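PDB 4OM8: 5-formyl-3-hydroxy-2-methylpyridine 4-carboxylate 5-dehydrogenase from Mesorhizobium japonicum MAFF 303099, which oxidises the vitamin B6 breakdown product 5-formyl-3-hydroxy-2-methylpyridine-4-carboxylate with NAD(+) to the dicarboxylate, and can also reduce it with NADH to 4-pyridoxate. Local coordinates for residues M1-A6 with G79-I84; A18-R23 with L55-P60; Q27-D32 with R68-I73. All blocks are in the same frame, centred on the assembly; numbering follows the deposited sequence.

Interaction 1: M1-A6 with G79-I84; sequences MIRNIA and GADLVI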
loop_
_atom_site.group_PDB
_atom_site.type_symbol
_atom_site.label_atom_id
_atom_site.label_comp_id
_atom_site.label_asym_id
_atom_site.label_seq_id
_atom_site.Cartn_x
_atom_site.Cartn_y
_atom_site.Cartn_z
ATOM N N MET A 1 -0.543 -36.320 -3.196
ATOM C CA MET A 1 -0.796 -35.673 -4.480
ATOM C C MET A 1 -2.159 -34.981 -4.484
ATOM O O MET A 1 -3.155 -35.582 -4.096
ATOM C CB MET A 1 -0.715 -36.700 -5.608
ATOM C CG MET A 1 -1.364 -36.251 -6.889
ATOM S SD MET A 1 -0.510 -34.846 -7.636
ATOM C CE MET A 1 0.938 -35.661 -8.310
ATOM N N ILE A 2 -2.205 -33.718 -4.912
ATOM C CA ILE A 2 -3.476 -32.996 -4.945
ATOM C C ILE A 2 -3.993 -32.799 -6.368
ATOM O O ILE A 2 -3.437 -32.021 -7.151
ATOM C CB ILE A 2 -3.365 -31.622 -4.259
ATOM C CG1 ILE A 2 -2.992 -31.805 -2.783
ATOM C CG2 ILE A 2 -4.676 -30.870 -4.399
ATOM C CD1 ILE A 2 -2.626 -30.500 -2.100
ATOM N N ARG A 3 -5.072 -33.508 -6.684
ATOM C CA ARG A 3 -5.771 -33.356 -7.958
ATOM C C ARG A 3 -7.224 -32.937 -7.732
ATOM O O ARG A 3 -7.827 -32.259 -8.557
ATOM C CB ARG A 3 -5.743 -34.667 -8.753
ATOM C CG ARG A 3 -4.366 -35.246 -9.007
ATOM C CD ARG A 3 -3.552 -34.381 -9.961
ATOM N NE ARG A 3 -2.462 -35.155 -10.555
ATOM C CZ ARG A 3 -1.339 -34.627 -11.033
ATOM N NH1 ARG A 3 -1.127 -33.311 -10.978
ATOM N NH2 ARG A 3 -0.408 -35.426 -11.548
ATOM N N ASN A 4 -7.793 -33.382 -6.617
ATOM C CA ASN A 4 -9.211 -33.193 -6.354
ATOM C C ASN A 4 -9.406 -32.312 -5.139
ATOM O O ASN A 4 -8.914 -32.615 -4.057
ATOM C CB ASN A 4 -9.897 -34.548 -6.159
ATOM C CG ASN A 4 -9.652 -35.488 -7.325
ATOM O OD1 ASN A 4 -9.694 -35.077 -8.485
ATOM N ND2 ASN A 4 -9.384 -36.751 -7.022
ATOM N N ILE A 5 -10.108 -31.203 -5.336
ATOM C CA ILE A 5 -10.297 -30.224 -4.283
ATOM C C ILE A 5 -11.778 -30.076 -3.967
ATOM O O ILE A 5 -12.619 -30.031 -4.870
ATOM C CB ILE A 5 -9.704 -28.866 -4.692
ATOM C CG1 ILE A 5 -8.199 -29.032 -4.946
ATOM C CG2 ILE A 5 -9.997 -27.807 -3.612
ATOM C CD1 ILE A 5 -7.494 -27.768 -5.418
ATOM N N ALA A 6 -12.096 -30.030 -2.680
ATOM C CA ALA A 6 -13.431 -29.658 -2.228
ATOM C C ALA A 6 -13.333 -28.310 -1.536
ATOM O O ALA A 6 -12.409 -28.084 -0.760
ATOM C CB ALA A 6 -14.014 -30.702 -1.275
ATOM N N GLY A 79 -13.300 -38.421 -2.185
ATOM C CA GLY A 79 -12.040 -38.538 -2.898
ATOM C C GLY A 79 -11.197 -37.272 -2.899
ATOM O O GLY A 79 -10.241 -37.163 -3.669
ATOM N N ALA A 80 -11.531 -36.323 -2.038
ATOM C CA ALA A 80 -10.767 -35.073 -2.018
ATOM C C ALA A 80 -9.339 -35.307 -1.541
ATOM O O ALA A 80 -9.103 -36.073 -0.588
ATOM C CB ALA A 80 -11.451 -34.045 -1.136
ATOM N N ASP A 81 -8.398 -34.641 -2.210
ATOM C CA ASP A 81 -7.004 -34.594 -1.773
ATOM C C ASP A 81 -6.754 -33.381 -0.898
ATOM O O ASP A 81 -5.814 -33.363 -0.103
ATOM C CB ASP A 81 -6.069 -34.557 -2.974
ATOM C CG ASP A 81 -6.274 -35.732 -3.895
ATOM O OD1 ASP A 81 -6.342 -36.875 -3.387
ATOM O OD2 ASP A 81 -6.372 -35.513 -5.116
ATOM N N LEU A 82 -7.593 -32.362 -1.084
ATOM C CA LEU A 82 -7.523 -31.114 -0.335
ATOM C C LEU A 82 -8.944 -30.646 -0.118
ATOM O O LEU A 82 -9.721 -30.592 -1.078
ATOM C CB LEU A 82 -6.710 -30.053 -1.090
ATOM C CG LEU A 82 -6.811 -28.602 -0.598
ATOM C CD1 LEU A 82 -6.177 -28.452 0.773
ATOM C CD2 LEU A 82 -6.158 -27.634 -1.592
ATOM N N VAL A 83 -9.295 -30.369 1.137
ATOM C CA VAL A 83 -10.549 -29.693 1.447
ATOM C C VAL A 83 -10.197 -28.314 1.961
ATOM O O VAL A 83 -9.437 -28.182 2.917
ATOM C CB VAL A 83 -11.387 -30.432 2.501
ATOM C CG1 VAL A 83 -12.682 -29.659 2.797
ATOM C CG2 VAL A 83 -11.683 -31.867 2.056
ATOM N N ILE A 84 -10.736 -27.291 1.315
ATOM C CA ILE A 84 -10.556 -25.923 1.770
ATOM C C ILE A 84 -11.817 -25.516 2.509
ATOM O O ILE A 84 -12.890 -25.379 1.903
ATOM C CB ILE A 84 -10.283 -24.957 0.606
ATOM C CG1 ILE A 84 -9.013 -25.377 -0.143
ATOM C CG2 ILE A 84 -10.159 -23.517 1.120
ATOM C CD1 ILE A 84 -8.779 -24.579 -1.398
#

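Interaction 2: A18-R23 with L55-P60; sequences AARLAR and LGIALP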
loop_
_atom_site.group_PDB
_atom_site.type_symbol
_atom_site.label_atom_id
_atom_site.label_comp_id
_atom_site.label_asym_id
_atom_site.label_seq_id
_atom_site.Cartn_x
_atom_site.Cartn_y
_atom_site.Cartn_z
ATOM N N ALA A 18 -12.896 -21.165 -6.459
ATOM C CA ALA A 18 -13.204 -22.366 -7.236
ATOM C C ALA A 18 -12.781 -22.189 -8.690
ATOM O O ALA A 18 -12.107 -23.054 -9.266
ATOM C CB ALA A 18 -14.698 -22.692 -7.148
ATOM N N ALA A 19 -13.156 -21.065 -9.278
ATOM C CA ALA A 19 -12.796 -20.793 -10.665
ATOM C C ALA A 19 -11.275 -20.788 -10.859
ATOM O O ALA A 19 -10.763 -21.352 -11.824
ATOM C CB ALA A 19 -13.392 -19.473 -11.108
ATOM N N ARG A 20 -10.550 -20.165 -9.929
ATOM C CA ARG A 20 -9.113 -20.013 -10.105
ATOM C C ARG A 20 -8.409 -21.348 -9.974
ATOM O O ARG A 20 -7.454 -21.624 -10.701
ATOM C CB ARG A 20 -8.527 -19.024 -9.091
ATOM C CG ARG A 20 -7.022 -18.822 -9.249
ATOM C CD ARG A 20 -6.723 -18.283 -10.630
ATOM N NE ARG A 20 -5.299 -18.121 -10.921
ATOM C CZ ARG A 20 -4.527 -19.078 -11.427
ATOM N NH1 ARG A 20 -5.028 -20.290 -11.671
ATOM N NH2 ARG A 20 -3.251 -18.825 -11.696
ATOM N N LEU A 21 -8.862 -22.168 -9.027
ATOM C CA LEU A 21 -8.278 -23.487 -8.866
ATOM C C LEU A 21 -8.563 -24.373 -10.078
ATOM O O LEU A 21 -7.674 -25.077 -10.552
ATOM C CB LEU A 21 -8.807 -24.146 -7.589
ATOM C CG LEU A 21 -8.295 -23.481 -6.306
ATOM C CD1 LEU A 21 -9.074 -23.998 -5.094
ATOM C CD2 LEU A 21 -6.802 -23.747 -6.116
ATOM N N ALA A 22 -9.786 -24.333 -10.589
ATOM C CA ALA A 22 -10.105 -25.126 -11.772
ATOM C C ALA A 22 -9.299 -24.682 -12.981
ATOM O O ALA A 22 -8.914 -25.502 -13.813
ATOM C CB ALA A 22 -11.582 -25.045 -12.078
ATOM N N ARG A 23 -9.051 -23.380 -13.085
ATOM C CA ARG A 23 -8.281 -22.854 -14.210
ATOM C C ARG A 23 -6.845 -23.395 -14.170
ATOM O O ARG A 23 -6.164 -23.463 -15.191
ATOM C CB ARG A 23 -8.296 -21.318 -14.179
ATOM C CG ARG A 23 -7.699 -20.626 -15.412
ATOM C CD ARG A 23 -8.504 -20.920 -16.666
ATOM N NE ARG A 23 -9.862 -20.385 -16.595
ATOM C CZ ARG A 23 -10.262 -19.282 -17.228
ATOM N NH1 ARG A 23 -9.402 -18.593 -17.961
ATOM N NH2 ARG A 23 -11.518 -18.867 -17.112
ATOM N N LEU A 55 -7.367 -11.689 -17.297
ATOM C CA LEU A 55 -6.044 -11.749 -16.685
ATOM C C LEU A 55 -5.046 -12.554 -17.508
ATOM O O LEU A 55 -3.858 -12.607 -17.182
ATOM C CB LEU A 55 -6.148 -12.345 -15.280
ATOM C CG LEU A 55 -6.699 -11.396 -14.217
ATOM C CD1 LEU A 55 -7.056 -12.169 -12.963
ATOM C CD2 LEU A 55 -5.681 -10.281 -13.901
ATOM N N GLY A 56 -5.537 -13.194 -18.567
ATOM C CA GLY A 56 -4.684 -13.978 -19.442
ATOM C C GLY A 56 -4.217 -15.272 -18.806
ATOM O O GLY A 56 -3.137 -15.767 -19.124
ATOM N N ILE A 57 -5.031 -15.819 -17.909
ATOM C CA ILE A 57 -4.685 -17.047 -17.195
ATOM C C ILE A 57 -5.203 -18.286 -17.923
ATOM O O ILE A 57 -6.410 -18.459 -18.094
ATOM C CB ILE A 57 -5.246 -17.026 -15.774
ATOM C CG1 ILE A 57 -4.681 -15.825 -15.010
ATOM C CG2 ILE A 57 -4.917 -18.331 -15.051
ATOM C CD1 ILE A 57 -5.324 -15.631 -13.672
ATOM N N ALA A 58 -4.289 -19.154 -18.337
ATOM C CA ALA A 58 -4.671 -20.304 -19.157
ATOM C C ALA A 58 -4.843 -21.597 -18.360
ATOM O O ALA A 58 -4.226 -21.782 -17.311
ATOM C CB ALA A 58 -3.646 -20.508 -20.258
ATOM N N LEU A 59 -5.687 -22.490 -18.875
ATOM C CA LEU A 59 -5.738 -23.873 -18.409
ATOM C C LEU A 59 -4.464 -24.548 -18.900
ATOM O O LEU A 59 -4.031 -24.278 -20.026
ATOM C CB LEU A 59 -6.976 -24.593 -18.953
ATOM C CG LEU A 59 -8.122 -25.044 -18.039
ATOM C CD1 LEU A 59 -9.325 -25.474 -18.887
ATOM C CD2 LEU A 59 -7.701 -26.165 -17.097
ATOM N N PRO A 60 -3.849 -25.409 -18.065
ATOM C CA PRO A 60 -2.672 -26.145 -18.542
ATOM C C PRO A 60 -3.144 -27.239 -19.481
ATOM O O PRO A 60 -4.351 -27.415 -19.656
ATOM C CB PRO A 60 -2.041 -26.719 -17.264
ATOM C CG PRO A 60 -3.122 -26.702 -16.237
ATOM C CD PRO A 60 -4.220 -25.763 -16.684
#

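Interaction 3: Q27-D32 with R68-I73; sequences QVVAYD and RFTDDI. With NAD (nicotinamide-adenine-dinucleotide), chain C.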
loop_
_atom_site.group_PDB
_atom_site.type_symbol
_atom_site.label_atom_id
_atom_site.label_comp_id
_atom_site.label_asym_id
_atom_site.label_seq_id
_atom_site.Cartn_x
_atom_site.Cartn_y
_atom_site.Cartn_z
ATOM N N GLN A 27 -9.652 -30.488 -10.276
ATOM C CA GLN A 27 -11.074 -30.777 -10.202
ATOM C C GLN A 27 -11.622 -30.172 -8.925
ATOM O O GLN A 27 -11.116 -30.482 -7.858
ATOM C CB GLN A 27 -11.328 -32.284 -10.214
ATOM C CG GLN A 27 -12.751 -32.665 -9.824
ATOM C CD GLN A 27 -12.906 -34.153 -9.577
ATOM O OE1 GLN A 27 -12.821 -34.959 -10.513
ATOM N NE2 GLN A 27 -13.140 -34.530 -8.314
ATOM N N VAL A 28 -12.640 -29.318 -9.035
ATOM C CA VAL A 28 -13.171 -28.626 -7.864
ATOM C C VAL A 28 -14.640 -28.960 -7.682
ATOM O O VAL A 28 -15.431 -28.800 -8.614
ATOM C CB VAL A 28 -13.000 -27.088 -7.990
ATOM C CG1 VAL A 28 -13.589 -26.367 -6.778
ATOM C CG2 VAL A 28 -11.539 -26.726 -8.170
ATOM N N VAL A 29 -15.006 -29.431 -6.488
ATOM C CA VAL A 29 -16.419 -29.578 -6.144
ATOM C C VAL A 29 -16.680 -28.726 -4.906
ATOM O O VAL A 29 -15.940 -28.794 -3.934
ATOM C CB VAL A 29 -16.809 -31.052 -5.906
ATOM C CG1 VAL A 29 -18.309 -31.170 -5.683
ATOM C CG2 VAL A 29 -16.412 -31.899 -7.113
ATOM N N ALA A 30 -17.713 -27.895 -4.958
ATOM C CA ALA A 30 -17.939 -26.935 -3.887
ATOM C C ALA A 30 -19.321 -27.103 -3.293
ATOM O O ALA A 30 -20.285 -27.450 -3.997
ATOM C CB ALA A 30 -17.750 -25.517 -4.396
ATOM N N TYR A 31 -19.410 -26.831 -1.995
ATOM C CA TYR A 31 -20.616 -27.070 -1.211
ATOM C C TYR A 31 -20.921 -25.880 -0.333
ATOM O O TYR A 31 -20.016 -25.223 0.152
ATOM C CB TYR A 31 -20.444 -28.325 -0.345
ATOM C CG TYR A 31 -21.458 -28.476 0.768
ATOM C CD1 TYR A 31 -22.707 -29.040 0.529
ATOM C CD2 TYR A 31 -21.162 -28.069 2.068
ATOM C CE1 TYR A 31 -23.643 -29.182 1.553
ATOM C CE2 TYR A 31 -22.084 -28.208 3.086
ATOM C CZ TYR A 31 -23.320 -28.751 2.828
ATOM O OH TYR A 31 -24.228 -28.887 3.854
ATOM N N ASP A 32 -22.202 -25.616 -0.117
ATOM C CA ASP A 32 -22.612 -24.620 0.865
ATOM C C ASP A 32 -23.896 -25.124 1.501
ATOM O O ASP A 32 -24.708 -25.762 0.828
ATOM C CB ASP A 32 -22.822 -23.245 0.213
ATOM C CG ASP A 32 -22.866 -22.105 1.231
ATOM O OD1 ASP A 32 -23.787 -22.079 2.077
ATOM O OD2 ASP A 32 -21.977 -21.221 1.168
ATOM N N ARG A 68 -17.884 -27.802 -10.011
ATOM C CA ARG A 68 -19.260 -28.243 -9.806
ATOM C C ARG A 68 -19.719 -27.874 -8.406
ATOM O O ARG A 68 -18.958 -28.021 -7.453
ATOM C CB ARG A 68 -19.383 -29.759 -10.016
ATOM C CG ARG A 68 -20.775 -30.308 -9.765
ATOM C CD ARG A 68 -20.889 -31.765 -10.203
ATOM N NE ARG A 68 -20.048 -32.707 -9.455
ATOM C CZ ARG A 68 -20.423 -33.277 -8.309
ATOM N NH1 ARG A 68 -21.595 -32.967 -7.768
ATOM N NH2 ARG A 68 -19.623 -34.138 -7.692
ATOM N N PHE A 69 -20.953 -27.389 -8.291
ATOM C CA PHE A 69 -21.568 -27.094 -7.003
ATOM C C PHE A 69 -22.525 -28.217 -6.609
ATOM O O PHE A 69 -23.249 -28.760 -7.449
ATOM C CB PHE A 69 -22.346 -25.767 -7.036
ATOM C CG PHE A 69 -21.490 -24.548 -7.257
ATOM C CD1 PHE A 69 -20.131 -24.574 -7.011
ATOM C CD2 PHE A 69 -22.064 -23.368 -7.694
ATOM C CE1 PHE A 69 -19.354 -23.456 -7.209
ATOM C CE2 PHE A 69 -21.289 -22.238 -7.898
ATOM C CZ PHE A 69 -19.932 -22.288 -7.658
ATOM N N THR A 70 -22.559 -28.530 -5.321
ATOM C CA THR A 70 -23.452 -29.568 -4.816
ATOM C C THR A 70 -24.012 -29.189 -3.443
ATOM O O THR A 70 -23.399 -28.405 -2.698
ATOM C CB THR A 70 -22.736 -30.940 -4.736
ATOM O OG1 THR A 70 -23.668 -31.949 -4.325
ATOM C CG2 THR A 70 -21.565 -30.899 -3.750
ATOM N N ASP A 71 -25.183 -29.741 -3.110
ATOM C CA ASP A 71 -25.801 -29.504 -1.804
ATOM C C ASP A 71 -25.619 -30.703 -0.868
ATOM O O ASP A 71 -26.275 -30.803 0.181
ATOM C CB ASP A 71 -27.296 -29.174 -1.965
ATOM C CG ASP A 71 -28.125 -30.382 -2.385
ATOM O OD1 ASP A 71 -27.569 -31.321 -2.997
ATOM O OD2 ASP A 71 -29.348 -30.388 -2.112
ATOM N N ASP A 72 -24.721 -31.612 -1.245
ATOM C CA ASP A 72 -24.439 -32.798 -0.448
ATOM C C ASP A 72 -22.963 -32.813 -0.087
ATOM O O ASP A 72 -22.113 -32.946 -0.961
ATOM C CB ASP A 72 -24.820 -34.069 -1.216
ATOM C CG ASP A 72 -24.728 -35.306 -0.361
ATOM O OD1 ASP A 72 -23.601 -35.782 -0.128
ATOM O OD2 ASP A 72 -25.783 -35.793 0.098
ATOM N N ILE A 73 -22.649 -32.650 1.195
ATOM C CA ILE A 73 -21.237 -32.494 1.557
ATOM C C ILE A 73 -20.444 -33.795 1.338
ATOM O O ILE A 73 -19.254 -33.744 1.020
ATOM C CB ILE A 73 -21.091 -31.983 3.007
ATOM C CG1 ILE A 73 -19.664 -31.467 3.249
ATOM C CG2 ILE A 73 -21.506 -33.050 4.008
ATOM C CD1 ILE A 73 -19.521 -30.679 4.533
HETATM P PA NAD C . -19.200 -15.318 3.832
HETATM O O1A NAD C . -20.012 -15.010 5.078
HETATM O O2A NAD C . -19.316 -14.434 2.600
HETATM O O5B NAD C . -19.540 -16.828 3.392
HETATM C C5B NAD C . -19.631 -17.895 4.338
HETATM C C4B NAD C . -20.400 -19.030 3.680
HETATM O O4B NAD C . -20.317 -20.198 4.497
HETATM C C3B NAD C . -21.880 -18.680 3.527
HETATM O O3B NAD C . -22.282 -18.812 2.157
HETATM C C2B NAD C . -22.584 -19.684 4.431
HETATM O O2B NAD C . -23.882 -20.093 3.973
HETATM C C1B NAD C . -21.601 -20.837 4.429
HETATM N N9A NAD C . -21.716 -21.788 5.548
HETATM C C8A NAD C . -22.053 -21.534 6.824
HETATM N N7A NAD C . -22.020 -22.671 7.562
HETATM C C5A NAD C . -21.650 -23.675 6.750
HETATM C C6A NAD C . -21.421 -25.125 6.876
HETATM N N6A NAD C . -21.580 -25.763 8.062
HETATM N N1A NAD C . -21.047 -25.799 5.767
HETATM C C2A NAD C . -20.887 -25.188 4.580
HETATM N N3A NAD C . -21.079 -23.873 4.394
HETATM C C4A NAD C . -21.458 -23.086 5.424
HETATM O O3 NAD C . -17.672 -15.491 4.317
HETATM P PN NAD C . -16.347 -15.151 3.468
HETATM O O1N NAD C . -16.124 -13.650 3.461
HETATM O O2N NAD C . -16.320 -15.892 2.150
HETATM O O5D NAD C . -15.214 -15.784 4.408
HETATM C C5D NAD C . -15.130 -17.195 4.645
HETATM C C4D NAD C . -13.854 -17.454 5.437
HETATM O O4D NAD C . -12.770 -16.889 4.706
HETATM C C3D NAD C . -13.852 -16.761 6.791
HETATM O O3D NAD C . -13.048 -17.554 7.668
HETATM C C2D NAD C . -13.131 -15.452 6.535
HETATM O O2D NAD C . -12.453 -14.972 7.700
HETATM C C1D NAD C . -12.127 -15.862 5.472
HETATM N N1N NAD C . -11.690 -14.778 4.577
HETATM C C2N NAD C . -12.497 -13.756 4.225
HETATM C C3N NAD C . -12.031 -12.768 3.354
HETATM C C7N NAD C . -12.864 -11.581 2.949
HETATM O O7N NAD C . -14.085 -11.628 2.921
HETATM N N7N NAD C . -12.209 -10.463 2.640
HETATM C C4N NAD C . -10.738 -12.849 2.849
HETATM C C5N NAD C . -9.937 -13.921 3.220
HETATM C C6N NAD C . -10.448 -14.879 4.083
#

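Interaction 1: M1-A6 with G79-I84
D81 OD2 takes two backbone N-H groups at once: R3 N at 2.9 Å from OD2 and N4 N at 3.0 Å from the same atom. Both donors arrive on the anti side of the carboxylate but from opposite faces of its plane. D81 CG sits beside its own backbone N (chi1 -57°), which brings OD2 to both N-H groups. An aspartate suits this place because its short side chain can take them just before the regular strand pairing starts at I5 and L82. In return N4 O accepts from D81 N at 2.8 Å and, in a longer bond, from L82 N at 3.3 Å. Beyond this point the chains run as neighbouring parallel strands of the Rossmann sheet, 4-8 beside 82-85, I5 matched with L82 and A6 with V83. A6 lies between two bonds: its N gives to L82 O (2.9 Å) and its O receives from I84 N (2.8 Å). On one face I5 and L82 point the same way, CD1 alongside CD2, beneath helix 158-170 and helix 14-23, which L82 and I5 respectively touch. On the other face the small A6 CB packs against A80 CB and V83 CG2, 4.2 Å from each.

Interaction 2: A18-R23 with L55-P60
The C-terminal part of helix 14-23 meets an irregular chain that follows helix 35-54, and the backbones come nearest at R23 and L59, where L59 CA directs its hydrogen at R23 O across 3.3 Å.

I57 meets both arginines of the helix: CG2 touches R20 and R23, and CD1 touches R20. The CG2 methyl stands over the centre of one face of the R20 guanidinium, 3.7 Å above the plane, while CD1 lies beside R20 NE; the two side chains cross at about a right angle. CG2 also packs on the aliphatic part of R23, 3.6 Å from R23 CG. R23 then bends twice (chi2 and chi3 both 64°), bringing its guanidinium back to the I57 carbonyl: R23 NH1 gives a hydrogen bond to I57 O, 3.0 Å long, with the oxygen at the edge of the guanidinium, near its plane.

These contacts tie the first helix of the Rossmann domain to the connection between helix 35-54 and strand 66-70. That connection begins with a Schellman motif at G56, whose positive phi favours glycine. The charge of R23 is met by salt bridges to E49 and D53 of helix 35-54, and R20 NH2 bonds to I171 O, so each arginine joins the loop to another part of the domain. Arginine suits both places, having a flat head for polar partners and a long aliphatic stem for packing. Near R23, P60 CD lies against R23 O, so that this oxygen is met by C-H groups of the loop. L59 lays its CD2 branch near the carbonyl oxygens of A22 and R23, 3.6 Å from A22 O.

Interaction 3: Q27-D32 with R68-I73
Strands 27-31 and 66-70 are the two parallel strands of a Rossmann beta-alpha-beta unit, connected through helix 35-54, and the first is followed directly by D32, the acidic residue that holds the adenosine ribose of NAD. Three backbone bonds pair them: R68 N to V28 O, A30 N to R68 O and T70 N to A30 O, the last two both 2.8 Å. On one face A30 CB meets F69 CD1 at 3.7 Å; alanine leaves room there for the phenyl ring. On the other, V29 CG1 lies over one face of the R68 guanidinium, offset toward its rim, while R68 NH2 is paired with D75.

D32 grips the ribose with both oxygens. NAD O2B bonds to D32 OD1 at 2.7 Å and NAD O3B to OD2 at 2.6 Å, as expected for an NAD-dependent Rossmann enzyme, whose acidic residue receives the two ribose hydroxyls. L10 N and A34 N also bond to this carboxylate and help to fix its turn.

Y31 links the strand pair to the adenine. Its ring projects from the strand with CG anti to the backbone nitrogen (chi1 165°), reaching the turn that follows T70. I73 CB sits over the ring centre in a CH-pi contact, 3.8 Å away and 6° off the normal, and I73 CD1 touches Y31 CE2. The D71 carbonyl lies at the ring edge, and Y31 CE2 approaches NAD C2A to 3.6 Å. With an alanine at Y31, I73 would probably lose the ring beneath it and the adenine one of its neighbours. T70 OG1, also hydrogen-bonded to D75, closes an ST turn by accepting from D72 N.

How the interactions relate
All three contacts lie in the NAD-binding Rossmann domain. Interactions 1 and 3 occupy one sheet, in the strand order 66-70, 27-31, 4-8, 82-85; their centres are about 12 Å apart, and I5 bonds through its backbone to Q27 and V29, making four strands continuous. The centre of interaction 2 lies about 17 Å from that of interaction 1 and about 18 Å from that of interaction 3; its helix 14-23 packs on the sheet, with L21 touching I5, I84 and V28. Along the chain, interactions 2 and 3 are nested inside the loop closed by interaction 1, and their segments alternate. D32, directly after strand 27-31, is the one residue of these contacts that hydrogen-bonds NAD.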